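PDB 3CVG: putative metal binding protein from Coccidioides immitis, which is of unconfirmed function but probably binds a metal ion or other small ligand, as a member of the periplasmic binding protein superfamily. Local coordinates for residues A[30-35]-A[269-274]; A[79-84]-A[235-240]; A[104-109]-A[278-283]. One frame throughout, in Å; residues are numbered along the deposited sequence.

In the fold
From the N terminus, the glycine-rich turn at 30-35 is the first segment met, and in interaction 1 it closes on residues 269-274, which bounds 233 residues. Interaction 2 falls wholly within that loop: the end of strand 77-80 pairs with strand 234-241. Interaction 3 starts later, at 104-109 of strand 100-111, but ends at 278-283, so it crosses both of the others. Its centre lies about 12 Å from each of theirs. Asn235 N meets Asp105 O at 2.9 Å, joining interactions 2 and 3, while Ser32 OG lies 2.8 Å from Tyr279 OH between interactions 1 and 3. Together they tie an N-terminal turn, the central strands and the C-terminal tail.

Interaction 1 (A[30-35]-A[269-274]); sequences GQSGLV and EGFKKD
Ser32 OG, 4.1 Å from Phe271 CE2, is gripped by polar groups from outside the two segments: it is hydrogen-bonded to Ala29 O and to Tyr279 OH, with a weaker bond to Gly28 O. A first torsion of 64° sets the oxygen between the backbone N and the carbonyl carbon, turned back onto its own helical turn. Across the contact no hydrogen bond forms, and the segments meet by packing. Phe271 contributes the largest single share of the buried area. Its ring approaches Leu34 with one face: Leu34 CA stands 3.9 Å from the ring centroid and 24° off the normal, a CH-pi contact displaced toward the rim. Further along the same ring, Leu34 CD1 packs on Phe271 CD2 at 3.5 Å. At the ring edge, near its plane, Ser32 O lies 3.3 Å from Phe271 CZ. Between these two, Gly33 ends helix 28-32 in a Schellman motif, with positive phi (100°) and Gly33 N bonded to Gly30 O at 3.1 Å, and it is also the N-cap of helix 34-47. This glycine-rich turn between the two helices belongs to the periplasmic-binding-protein superfamily domain, and Phe271 CZ comes within 3.4 Å of Gly33 C. Lys273 reaches the turn with its chain bent at the last torsion, so that the methylene CE, not the ammonium, is nearest Ser32 O, at 3.1 Å. The backbone of Phe271 is hydrogen-bonded to that of Leu278 in strand 276-281, and that strand's side chains also touch Ser32 and Leu34.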
ATOM      1  N   GLY A  30      -1.665  -5.495  -7.490  1.00 35.08           N
ATOM      2  CA  GLY A  30      -1.955  -5.829  -8.871  1.00 37.38           C
ATOM      3  C   GLY A  30      -1.249  -4.820  -9.759  1.00 38.73           C
ATOM      4  O   GLY A  30      -0.714  -5.151 -10.820  1.00 39.50           O
ATOM      5  N   GLN A  31      -1.246  -3.577  -9.290  1.00 39.14           N
ATOM      6  CA  GLN A  31      -0.630  -2.452  -9.982  1.00 39.66           C
ATOM      7  C   GLN A  31       0.891  -2.594 -10.036  1.00 38.66           C
ATOM      8  O   GLN A  31       1.552  -2.001 -10.890  1.00 38.84           O
ATOM      9  CB  GLN A  31      -1.015  -1.159  -9.251  1.00 41.52           C
ATOM     10  CG  GLN A  31      -0.558   0.129  -9.899  1.00 44.58           C
ATOM     11  CD  GLN A  31      -0.968   1.359  -9.094  1.00 46.69           C
ATOM     12  OE1 GLN A  31      -0.891   2.492  -9.581  1.00 45.91           O
ATOM     13  NE2 GLN A  31      -1.401   1.140  -7.854  1.00 46.47           N
ATOM     14  N   SER A  32       1.436  -3.387  -9.121  1.00 38.17           N
ATOM     15  CA  SER A  32       2.877  -3.606  -9.040  1.00 36.83           C
ATOM     16  C   SER A  32       3.305  -4.841  -9.820  1.00 35.60           C
ATOM     17  O   SER A  32       4.494  -5.052 -10.050  1.00 34.21           O
ATOM     18  CB  SER A  32       3.294  -3.775  -7.579  1.00 36.13           C
ATOM     19  OG  SER A  32       2.706  -4.942  -7.032  1.00 36.12           O
ATOM     20  N   GLY A  33       2.328  -5.660 -10.205  1.00 35.27           N
ATOM     21  CA  GLY A  33       2.616  -6.872 -10.951  1.00 34.79           C
ATOM     22  C   GLY A  33       2.615  -8.142 -10.112  1.00 35.56           C
ATOM     23  O   GLY A  33       2.668  -9.248 -10.660  1.00 36.31           O
ATOM     24  N   LEU A  34       2.546  -8.007  -8.788  1.00 34.73           N
ATOM     25  CA  LEU A  34       2.557  -9.188  -7.921  1.00 35.08           C
ATOM     26  C   LEU A  34       1.364 -10.117  -8.137  1.00 34.64           C
ATOM     27  O   LEU A  34       1.523 -11.335  -8.145  1.00 35.20           O
ATOM     28  CB  LEU A  34       2.606  -8.790  -6.441  1.00 34.11           C
ATOM     29  CG  LEU A  34       2.674  -9.981  -5.474  1.00 35.24           C
ATOM     30  CD1 LEU A  34       4.052 -10.610  -5.558  1.00 36.19           C
ATOM     31  CD2 LEU A  34       2.394  -9.538  -4.047  1.00 35.15           C
ATOM     32  N   VAL A  35       0.173  -9.550  -8.306  1.00 34.87           N
ATOM     33  CA  VAL A  35      -1.017 -10.374  -8.506  1.00 37.06           C
ATOM     34  C   VAL A  35      -0.868 -11.278  -9.727  1.00 37.96           C
ATOM     35  O   VAL A  35      -1.436 -12.368  -9.768  1.00 38.03           O
ATOM     36  CB  VAL A  35      -2.290  -9.506  -8.646  1.00 37.33           C
ATOM     37  CG1 VAL A  35      -3.487 -10.379  -9.018  1.00 37.52           C
ATOM     38  CG2 VAL A  35      -2.572  -8.790  -7.333  1.00 37.34           C
ATOM     39  N   GLU A 269       8.734 -13.566  -1.845  1.00 32.28           N
ATOM     40  CA  GLU A 269      10.127 -13.410  -1.461  1.00 34.83           C
ATOM     41  C   GLU A 269      11.023 -13.188  -2.685  1.00 33.42           C
ATOM     42  O   GLU A 269      12.092 -12.593  -2.581  1.00 32.27           O
ATOM     43  CB  GLU A 269      10.578 -14.648  -0.679  1.00 37.50           C
ATOM     44  CG  GLU A 269      11.885 -14.486   0.083  1.00 41.37           C
ATOM     45  CD  GLU A 269      11.908 -15.318   1.353  1.00 46.27           C
ATOM     46  OE1 GLU A 269      11.724 -16.552   1.261  1.00 47.01           O
ATOM     47  OE2 GLU A 269      12.099 -14.739   2.445  1.00 48.77           O
ATOM     48  N   GLY A 270      10.572 -13.654  -3.843  1.00 34.76           N
ATOM     49  CA  GLY A 270      11.362 -13.500  -5.052  1.00 35.38           C
ATOM     50  C   GLY A 270      10.853 -12.467  -6.043  1.00 35.64           C
ATOM     51  O   GLY A 270      11.456 -12.283  -7.098  1.00 35.51           O
ATOM     52  N   PHE A 271       9.752 -11.794  -5.719  1.00 35.41           N
ATOM     53  CA  PHE A 271       9.192 -10.788  -6.621  1.00 35.67           C
ATOM     54  C   PHE A 271      10.007  -9.510  -6.542  1.00 36.72           C
ATOM     55  O   PHE A 271      10.070  -8.862  -5.494  1.00 36.27           O
ATOM     56  CB  PHE A 271       7.739 -10.495  -6.269  1.00 35.88           C
ATOM     57  CG  PHE A 271       7.061  -9.586  -7.244  1.00 37.05           C
ATOM     58  CD1 PHE A 271       7.053  -9.889  -8.603  1.00 37.01           C
ATOM     59  CD2 PHE A 271       6.427  -8.427  -6.810  1.00 37.49           C
ATOM     60  CE1 PHE A 271       6.421  -9.050  -9.516  1.00 37.41           C
ATOM     61  CE2 PHE A 271       5.790  -7.580  -7.716  1.00 39.10           C
ATOM     62  CZ  PHE A 271       5.790  -7.892  -9.071  1.00 37.57           C
ATOM     63  N   LYS A 272      10.614  -9.138  -7.662  1.00 36.38           N
ATOM     64  CA  LYS A 272      11.466  -7.962  -7.692  1.00 36.35           C
ATOM     65  C   LYS A 272      11.050  -6.829  -8.613  1.00 34.93           C
ATOM     66  O   LYS A 272      10.253  -7.007  -9.532  1.00 35.16           O
ATOM     67  CB  LYS A 272      12.883  -8.377  -8.063  1.00 36.46           C
ATOM     68  CG  LYS A 272      13.561  -9.282  -7.059  1.00 36.83           C
ATOM     69  CD  LYS A 272      15.025  -9.416  -7.409  1.00 37.66           C
ATOM     70  CE  LYS A 272      15.853  -9.836  -6.215  1.00 38.10           C
ATOM     71  NZ  LYS A 272      17.310  -9.702  -6.501  1.00 38.96           N
ATOM     72  N   LYS A 273      11.611  -5.655  -8.339  1.00 34.95           N
ATOM     73  CA  LYS A 273      11.384  -4.463  -9.143  1.00 34.67           C
ATOM     74  C   LYS A 273      12.650  -3.624  -9.052  1.00 33.65           C
ATOM     75  O   LYS A 273      13.121  -3.296  -7.959  1.00 31.63           O
ATOM     76  CB  LYS A 273      10.174  -3.665  -8.652  1.00 36.76           C
ATOM     77  CG  LYS A 273       9.131  -3.483  -9.740  1.00 38.91           C
ATOM     78  CD  LYS A 273       7.995  -2.575  -9.309  1.00 40.33           C
ATOM     79  CE  LYS A 273       6.728  -2.878 -10.100  1.00 39.33           C
ATOM     80  NZ  LYS A 273       6.933  -2.816 -11.578  1.00 41.76           N
ATOM     81  N   ASP A 274      13.199  -3.288 -10.213  1.00 32.90           N
ATOM     82  CA  ASP A 274      14.436  -2.529 -10.296  1.00 31.95           C
ATOM     83  C   ASP A 274      15.527  -3.282  -9.547  1.00 30.63           C
ATOM     84  O   ASP A 274      16.385  -2.682  -8.899  1.00 30.73           O
ATOM     85  CB  ASP A 274      14.289  -1.127  -9.700  1.00 32.52           C
ATOM     86  CG  ASP A 274      15.362  -0.183 -10.204  1.00 33.27           C
ATOM     87  OD1 ASP A 274      15.646   0.843  -9.549  1.00 35.72           O
ATOM     88  OD2 ASP A 274      15.918  -0.475 -11.282  1.00 32.45           O
TER

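Interaction 2 (A[79-84]-A[235-240]); sequences ITYSPV and NPAHLL
Thr80 and His238 form a hydrogen-bonded antiparallel pair. Thr80 N donates to His238 O at 2.7 Å, and His238 N returns a bond to Thr80 O at 2.9 Å. Next to it, Ile79 and Leu239 make a non-hydrogen-bonded pair, with Ile79 CG1 against Leu239 CD1 at 3.8 Å; on the same side Ile79 CG2, set anti to the backbone N, meets Ala237 CB at 3.9 Å. This buried end is close-packed, and Phe103 of strand 100-111 also touches Ile79 and Ala237. Beyond Thr80 the strand pairing stops, but close packing continues through Tyr81. Its ring and the Asn235 amide lie 23° from parallel, with Tyr81 CD1 3.6 Å from Asn235 ND2, while Tyr81 OH bonds to Ala29 N and Asn235 ND2 to Asp105 OD2. A water donates to Asn235 OD1 at 2.7 Å and makes a long, weak second contact with Tyr81 O. The loose side is at the exposed Pro83, whose CG only grazes Pro236 CG, 4.3 Å away. The side chain of Asn235 is about 6 Å from the bound calcium ion. Because the two direct bonds across the contact are both main-chain, they fix the strand register, while the apolar contacts around them are less directional.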
ATOM      1  N   ILE A  79      -7.199  -8.572  -1.402  1.00 34.17           N
ATOM      2  CA  ILE A  79      -5.995  -8.289  -0.646  1.00 32.44           C
ATOM      3  C   ILE A  79      -6.220  -6.856  -0.189  1.00 31.65           C
ATOM      4  O   ILE A  79      -6.325  -5.932  -1.001  1.00 30.69           O
ATOM      5  CB  ILE A  79      -4.732  -8.398  -1.509  1.00 32.87           C
ATOM      6  CG1 ILE A  79      -4.598  -9.827  -2.041  1.00 33.41           C
ATOM      7  CG2 ILE A  79      -3.501  -8.032  -0.680  1.00 31.57           C
ATOM      8  CD1 ILE A  79      -3.354 -10.066  -2.868  1.00 35.45           C
ATOM      9  N   THR A  80      -6.318  -6.684   1.120  1.00 30.57           N
ATOM     10  CA  THR A  80      -6.582  -5.379   1.690  1.00 28.71           C
ATOM     11  C   THR A  80      -5.437  -4.835   2.536  1.00 27.97           C
ATOM     12  O   THR A  80      -4.507  -5.565   2.895  1.00 26.37           O
ATOM     13  CB  THR A  80      -7.874  -5.445   2.515  1.00 28.81           C
ATOM     14  OG1 THR A  80      -7.778  -6.511   3.470  1.00 32.34           O
ATOM     15  CG2 THR A  80      -9.056  -5.728   1.605  1.00 27.92           C
ATOM     16  N   TYR A  81      -5.520  -3.546   2.855  1.00 26.86           N
ATOM     17  CA  TYR A  81      -4.494  -2.871   3.634  1.00 24.61           C
ATOM     18  C   TYR A  81      -5.045  -2.148   4.860  1.00 25.63           C
ATOM     19  O   TYR A  81      -4.580  -1.056   5.196  1.00 24.07           O
ATOM     20  CB  TYR A  81      -3.773  -1.867   2.744  1.00 25.55           C
ATOM     21  CG  TYR A  81      -3.269  -2.454   1.443  1.00 25.96           C
ATOM     22  CD1 TYR A  81      -1.977  -2.952   1.335  1.00 26.57           C
ATOM     23  CD2 TYR A  81      -4.091  -2.496   0.311  1.00 28.52           C
ATOM     24  CE1 TYR A  81      -1.504  -3.470   0.130  1.00 27.31           C
ATOM     25  CE2 TYR A  81      -3.629  -3.014  -0.896  1.00 27.31           C
ATOM     26  CZ  TYR A  81      -2.336  -3.494  -0.979  1.00 27.31           C
ATOM     27  OH  TYR A  81      -1.869  -3.975  -2.175  1.00 26.92           O
ATOM     28  N   SER A  82      -6.029  -2.739   5.527  1.00 24.52           N
ATOM     29  CA  SER A  82      -6.595  -2.112   6.718  1.00 26.81           C
ATOM     30  C   SER A  82      -7.098  -3.148   7.725  1.00 26.33           C
ATOM     31  O   SER A  82      -8.222  -3.634   7.618  1.00 24.89           O
ATOM     32  CB  SER A  82      -7.746  -1.174   6.329  1.00 25.43           C
ATOM     33  OG  SER A  82      -8.342  -0.596   7.484  1.00 29.28           O
ATOM     34  N   PRO A  83      -6.259  -3.510   8.710  1.00 27.42           N
ATOM     35  CA  PRO A  83      -6.653  -4.495   9.726  1.00 26.65           C
ATOM     36  C   PRO A  83      -8.016  -4.218  10.376  1.00 26.24           C
ATOM     37  O   PRO A  83      -8.794  -5.146  10.622  1.00 25.12           O
ATOM     38  CB  PRO A  83      -5.503  -4.426  10.726  1.00 27.80           C
ATOM     39  CG  PRO A  83      -4.321  -4.202   9.837  1.00 27.02           C
ATOM     40  CD  PRO A  83      -4.835  -3.144   8.860  1.00 26.65           C
ATOM     41  N   VAL A  84      -8.319  -2.952  10.655  1.00 25.39           N
ATOM     42  CA  VAL A  84      -9.601  -2.635  11.284  1.00 25.60           C
ATOM     43  C   VAL A  84     -10.776  -2.889  10.350  1.00 25.34           C
ATOM     44  O   VAL A  84     -11.793  -3.464  10.759  1.00 25.99           O
ATOM     45  CB  VAL A  84      -9.670  -1.162  11.760  1.00 25.22           C
ATOM     46  CG1 VAL A  84     -11.065  -0.863  12.314  1.00 24.42           C
ATOM     47  CG2 VAL A  84      -8.634  -0.916  12.836  1.00 23.41           C
ATOM     48  N   ASN A 235       3.109  -1.316   6.035  1.00 21.41           N
ATOM     49  CA  ASN A 235       1.854  -1.429   5.296  1.00 21.81           C
ATOM     50  C   ASN A 235       1.497  -2.893   5.070  1.00 22.20           C
ATOM     51  O   ASN A 235       1.745  -3.456   4.007  1.00 21.91           O
ATOM     52  CB  ASN A 235       1.955  -0.692   3.954  1.00 23.88           C
ATOM     53  CG  ASN A 235       0.637  -0.673   3.194  1.00 22.50           C
ATOM     54  OD1 ASN A 235      -0.433  -0.617   3.793  1.00 24.88           O
ATOM     55  ND2 ASN A 235       0.714  -0.694   1.866  1.00 22.41           N
ATOM     56  N   PRO A 236       0.899  -3.529   6.082  1.00 23.38           N
ATOM     57  CA  PRO A 236       0.513  -4.939   5.984  1.00 24.19           C
ATOM     58  C   PRO A 236      -0.626  -5.207   5.013  1.00 24.54           C
ATOM     59  O   PRO A 236      -1.580  -4.432   4.913  1.00 24.51           O
ATOM     60  CB  PRO A 236       0.149  -5.293   7.426  1.00 24.61           C
ATOM     61  CG  PRO A 236      -0.421  -4.004   7.944  1.00 26.34           C
ATOM     62  CD  PRO A 236       0.559  -2.975   7.404  1.00 23.51           C
ATOM     63  N   ALA A 237      -0.513  -6.323   4.302  1.00 24.68           N
ATOM     64  CA  ALA A 237      -1.519  -6.736   3.337  1.00 24.96           C
ATOM     65  C   ALA A 237      -2.098  -8.066   3.786  1.00 24.16           C
ATOM     66  O   ALA A 237      -1.351  -8.990   4.115  1.00 24.96           O
ATOM     67  CB  ALA A 237      -0.891  -6.880   1.950  1.00 22.94           C
ATOM     68  N   HIS A 238      -3.426  -8.147   3.826  1.00 24.25           N
ATOM     69  CA  HIS A 238      -4.122  -9.362   4.228  1.00 25.70           C
ATOM     70  C   HIS A 238      -5.083  -9.797   3.126  1.00 27.76           C
ATOM     71  O   HIS A 238      -5.563  -8.970   2.341  1.00 25.72           O
ATOM     72  CB  HIS A 238      -4.939  -9.142   5.512  1.00 23.80           C
ATOM     73  CG  HIS A 238      -4.126  -9.134   6.766  1.00 22.58           C
ATOM     74  ND1 HIS A 238      -3.359  -8.053   7.151  1.00 23.20           N
ATOM     75  CD2 HIS A 238      -3.969 -10.070   7.731  1.00 22.16           C
ATOM     76  CE1 HIS A 238      -2.766  -8.328   8.302  1.00 25.19           C
ATOM     77  NE2 HIS A 238      -3.119  -9.545   8.673  1.00 23.73           N
ATOM     78  N   LEU A 239      -5.359 -11.100   3.067  1.00 29.23           N
ATOM     79  CA  LEU A 239      -6.296 -11.630   2.087  1.00 30.06           C
ATOM     80  C   LEU A 239      -7.614 -11.904   2.799  1.00 30.94           C
ATOM     81  O   LEU A 239      -7.624 -12.390   3.932  1.00 29.39           O
ATOM     82  CB  LEU A 239      -5.790 -12.939   1.480  1.00 33.64           C
ATOM     83  CG  LEU A 239      -6.754 -13.554   0.460  1.00 33.93           C
ATOM     84  CD1 LEU A 239      -6.685 -12.763  -0.831  1.00 35.40           C
ATOM     85  CD2 LEU A 239      -6.392 -15.004   0.193  1.00 36.97           C
ATOM     86  N   LEU A 240      -8.720 -11.581   2.139  1.00 30.57           N
ATOM     87  CA  LEU A 240     -10.038 -11.815   2.711  1.00 31.43           C
ATOM     88  C   LEU A 240     -10.788 -12.803   1.834  1.00 32.39           C
ATOM     89  O   LEU A 240     -10.830 -12.649   0.615  1.00 32.84           O
ATOM     90  CB  LEU A 240     -10.836 -10.511   2.798  1.00 29.63           C
ATOM     91  CG  LEU A 240     -10.357  -9.434   3.779  1.00 27.82           C
ATOM     92  CD1 LEU A 240     -11.233  -8.191   3.647  1.00 27.19           C
ATOM     93  CD2 LEU A 240     -10.407  -9.974   5.203  1.00 28.24           C
TER
HETATM   94  O   HOH W   1      -1.813   0.877   5.603  1.00 36.67           O

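Interaction 3 (A[104-109]-A[278-283]); sequences RDHFML and LYSPAP
Arg104 and Ser280 are an antiparallel hydrogen-bonded pair, with Arg104 N to Ser280 O at 2.8 Å and Ser280 N to Arg104 O at 2.9 Å. Along the arginine, CB packs beside Ser280 CB at 4.1 Å, and CD comes 3.8 Å from Pro283 CG. There the chain bends (third torsion -71°), which brings the guanidinium side-on to the tail. NE and NH2 both donate to Pro281 O, each at 2.8 Å, with that oxygen close to the guanidinium plane, though neither bond is straight (140° at the hydrogen). NH1 makes no bond across this contact; Pro283 CG lies 3.4 Å from it. The double grip fixes the edge of the guanidinium while Pro283 CG covers one face. One residue on, the Asp105 carboxylate stands at 90° to the Tyr279 ring, meeting it at the edge, and a water donates to both Asp105 OD1 (2.6 Å) and Leu278 O. Ser280 OG lies 3.3 Å from His106 CE1, at the edge of the imidazole and near its plane, and His106 NE2 bonds to Asn227 OD1. Strand 100-111 also pairs with strand 234-241 through the backbones of Asp105 and Asn235, while helix 264-269 packs on Tyr279 and Pro281, so the tail runs between that helix and the strand.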
ATOM      1  N   ARG A 104       4.158  -7.879   3.490  1.00 24.57           N
ATOM      2  CA  ARG A 104       4.386  -6.590   4.130  1.00 23.71           C
ATOM      3  C   ARG A 104       4.985  -5.567   3.164  1.00 23.87           C
ATOM      4  O   ARG A 104       6.068  -5.769   2.604  1.00 21.69           O
ATOM      5  CB  ARG A 104       5.297  -6.771   5.357  1.00 23.72           C
ATOM      6  CG  ARG A 104       4.601  -7.462   6.553  1.00 23.88           C
ATOM      7  CD  ARG A 104       5.567  -7.819   7.704  1.00 25.59           C
ATOM      8  NE  ARG A 104       6.467  -8.923   7.354  1.00 25.05           N
ATOM      9  CZ  ARG A 104       7.339  -9.488   8.191  1.00 25.98           C
ATOM     10  NH1 ARG A 104       7.448  -9.063   9.445  1.00 24.15           N
ATOM     11  NH2 ARG A 104       8.114 -10.481   7.770  1.00 25.10           N
ATOM     12  N   ASP A 105       4.250  -4.477   2.963  1.00 23.13           N
ATOM     13  CA  ASP A 105       4.692  -3.394   2.096  1.00 22.37           C
ATOM     14  C   ASP A 105       5.220  -2.309   3.032  1.00 22.24           C
ATOM     15  O   ASP A 105       5.063  -2.410   4.251  1.00 21.49           O
ATOM     16  CB  ASP A 105       3.513  -2.888   1.258  1.00 20.84           C
ATOM     17  CG  ASP A 105       3.899  -1.747   0.323  1.00 25.07           C
ATOM     18  OD1 ASP A 105       5.084  -1.653  -0.064  1.00 21.98           O
ATOM     19  OD2 ASP A 105       3.004  -0.954  -0.039  1.00 26.80           O
ATOM     20  N   HIS A 106       5.851  -1.276   2.486  1.00 22.42           N
ATOM     21  CA  HIS A 106       6.399  -0.231   3.338  1.00 21.22           C
ATOM     22  C   HIS A 106       6.193   1.174   2.780  1.00 22.02           C
ATOM     23  O   HIS A 106       6.347   1.406   1.583  1.00 20.85           O
ATOM     24  CB  HIS A 106       7.895  -0.474   3.569  1.00 22.22           C
ATOM     25  CG  HIS A 106       8.220  -1.877   3.991  1.00 25.07           C
ATOM     26  ND1 HIS A 106       8.382  -2.908   3.090  1.00 24.60           N
ATOM     27  CD2 HIS A 106       8.342  -2.432   5.223  1.00 22.87           C
ATOM     28  CE1 HIS A 106       8.589  -4.035   3.746  1.00 25.56           C
ATOM     29  NE2 HIS A 106       8.568  -3.775   5.040  1.00 26.24           N
ATOM     30  N   PHE A 107       5.824   2.099   3.660  1.00 21.08           N
ATOM     31  CA  PHE A 107       5.634   3.497   3.278  1.00 21.44           C
ATOM     32  C   PHE A 107       6.963   4.207   3.566  1.00 20.23           C
ATOM     33  O   PHE A 107       7.811   3.682   4.296  1.00 19.89           O
ATOM     34  CB  PHE A 107       4.537   4.153   4.138  1.00 19.13           C
ATOM     35  CG  PHE A 107       3.128   3.717   3.793  1.00 21.06           C
ATOM     36  CD1 PHE A 107       2.541   4.088   2.589  1.00 17.92           C
ATOM     37  CD2 PHE A 107       2.376   2.966   4.700  1.00 21.59           C
ATOM     38  CE1 PHE A 107       1.220   3.727   2.288  1.00 21.52           C
ATOM     39  CE2 PHE A 107       1.059   2.597   4.411  1.00 20.34           C
ATOM     40  CZ  PHE A 107       0.480   2.980   3.200  1.00 21.56           C
HETATM   41  N   MSE A 108       7.154   5.387   2.986  1.00 20.59           N
HETATM   42  CA  MSE A 108       8.354   6.167   3.252  1.00 20.55           C
HETATM   43  C   MSE A 108       8.067   7.662   3.160  1.00 19.79           C
HETATM   44  O   MSE A 108       7.196   8.095   2.394  1.00 18.93           O
HETATM   45  CB  MSE A 108       9.514   5.792   2.305  1.00 26.23           C
HETATM   46  CG  MSE A 108       9.144   5.321   0.897  1.00 33.60           C
HETATM   47 SE   MSE A 108      10.727   4.662  -0.106  1.00 48.11          SE
HETATM   48  CE  MSE A 108      11.489   6.348  -0.660  1.00 39.57           C
ATOM     49  N   LEU A 109       8.765   8.438   3.985  1.00 17.75           N
ATOM     50  CA  LEU A 109       8.633   9.890   3.963  1.00 18.11           C
ATOM     51  C   LEU A 109       9.856  10.375   3.206  1.00 18.75           C
ATOM     52  O   LEU A 109      10.991  10.084   3.593  1.00 19.25           O
ATOM     53  CB  LEU A 109       8.650  10.472   5.375  1.00 17.96           C
ATOM     54  CG  LEU A 109       8.634  12.001   5.427  1.00 18.67           C
ATOM     55  CD1 LEU A 109       7.310  12.531   4.851  1.00 15.97           C
ATOM     56  CD2 LEU A 109       8.833  12.462   6.863  1.00 21.24           C
ATOM     57  N   LEU A 278      10.603  -6.366  -3.740  1.00 29.37           N
ATOM     58  CA  LEU A 278       9.590  -5.346  -3.507  1.00 29.36           C
ATOM     59  C   LEU A 278       8.928  -5.403  -2.134  1.00 29.71           C
ATOM     60  O   LEU A 278       8.925  -4.414  -1.399  1.00 27.85           O
ATOM     61  CB  LEU A 278       8.515  -5.431  -4.592  1.00 29.71           C
ATOM     62  CG  LEU A 278       7.346  -4.454  -4.454  1.00 31.62           C
ATOM     63  CD1 LEU A 278       7.869  -3.033  -4.302  1.00 30.44           C
ATOM     64  CD2 LEU A 278       6.446  -4.580  -5.664  1.00 31.71           C
ATOM     65  N   TYR A 279       8.377  -6.566  -1.795  1.00 28.04           N
ATOM     66  CA  TYR A 279       7.682  -6.758  -0.528  1.00 26.50           C
ATOM     67  C   TYR A 279       8.362  -7.772   0.388  1.00 27.64           C
ATOM     68  O   TYR A 279       9.101  -8.648  -0.070  1.00 28.21           O
ATOM     69  CB  TYR A 279       6.258  -7.259  -0.777  1.00 26.30           C
ATOM     70  CG  TYR A 279       5.422  -6.442  -1.728  1.00 26.81           C
ATOM     71  CD1 TYR A 279       4.962  -6.993  -2.926  1.00 28.12           C
ATOM     72  CD2 TYR A 279       5.044  -5.138  -1.417  1.00 26.07           C
ATOM     73  CE1 TYR A 279       4.140  -6.268  -3.785  1.00 27.97           C
ATOM     74  CE2 TYR A 279       4.220  -4.401  -2.274  1.00 26.91           C
ATOM     75  CZ  TYR A 279       3.772  -4.973  -3.453  1.00 27.58           C
ATOM     76  OH  TYR A 279       2.941  -4.268  -4.295  1.00 26.54           O
ATOM     77  N   SER A 280       8.101  -7.656   1.684  1.00 26.85           N
ATOM     78  CA  SER A 280       8.655  -8.597   2.643  1.00 26.78           C
ATOM     79  C   SER A 280       7.621  -9.695   2.845  1.00 27.45           C
ATOM     80  O   SER A 280       6.414  -9.454   2.759  1.00 26.79           O
ATOM     81  CB  SER A 280       8.944  -7.922   3.986  1.00 28.02           C
ATOM     82  OG  SER A 280      10.034  -7.027   3.892  1.00 29.99           O
ATOM     83  N   PRO A 281       8.081 -10.929   3.089  1.00 26.69           N
ATOM     84  CA  PRO A 281       7.149 -12.037   3.301  1.00 26.98           C
ATOM     85  C   PRO A 281       6.344 -11.771   4.570  1.00 24.84           C
ATOM     86  O   PRO A 281       6.745 -10.962   5.408  1.00 24.14           O
ATOM     87  CB  PRO A 281       8.080 -13.243   3.453  1.00 25.53           C
ATOM     88  CG  PRO A 281       9.260 -12.855   2.602  1.00 28.18           C
ATOM     89  CD  PRO A 281       9.467 -11.416   2.974  1.00 26.56           C
ATOM     90  N   ALA A 282       5.208 -12.438   4.710  1.00 25.51           N
ATOM     91  CA  ALA A 282       4.391 -12.272   5.908  1.00 25.24           C
ATOM     92  C   ALA A 282       5.223 -12.737   7.098  1.00 25.49           C
ATOM     93  O   ALA A 282       6.150 -13.523   6.933  1.00 25.00           O
ATOM     94  CB  ALA A 282       3.126 -13.104   5.800  1.00 24.00           C
ATOM     95  N   PRO A 283       4.908 -12.256   8.311  1.00 25.17           N
ATOM     96  CA  PRO A 283       5.669 -12.665   9.499  1.00 26.69           C
ATOM     97  C   PRO A 283       5.581 -14.176   9.748  1.00 27.27           C
ATOM     98  O   PRO A 283       4.608 -14.816   9.363  1.00 26.58           O
ATOM     99  CB  PRO A 283       5.011 -11.863  10.627  1.00 26.54           C
ATOM    100  CG  PRO A 283       4.431 -10.661   9.920  1.00 25.56           C
ATOM    101  CD  PRO A 283       3.875 -11.265   8.661  1.00 25.31           C
TER
HETATM  102  O   HOH W   2       7.431  -2.650   0.164  1.00 24.46           O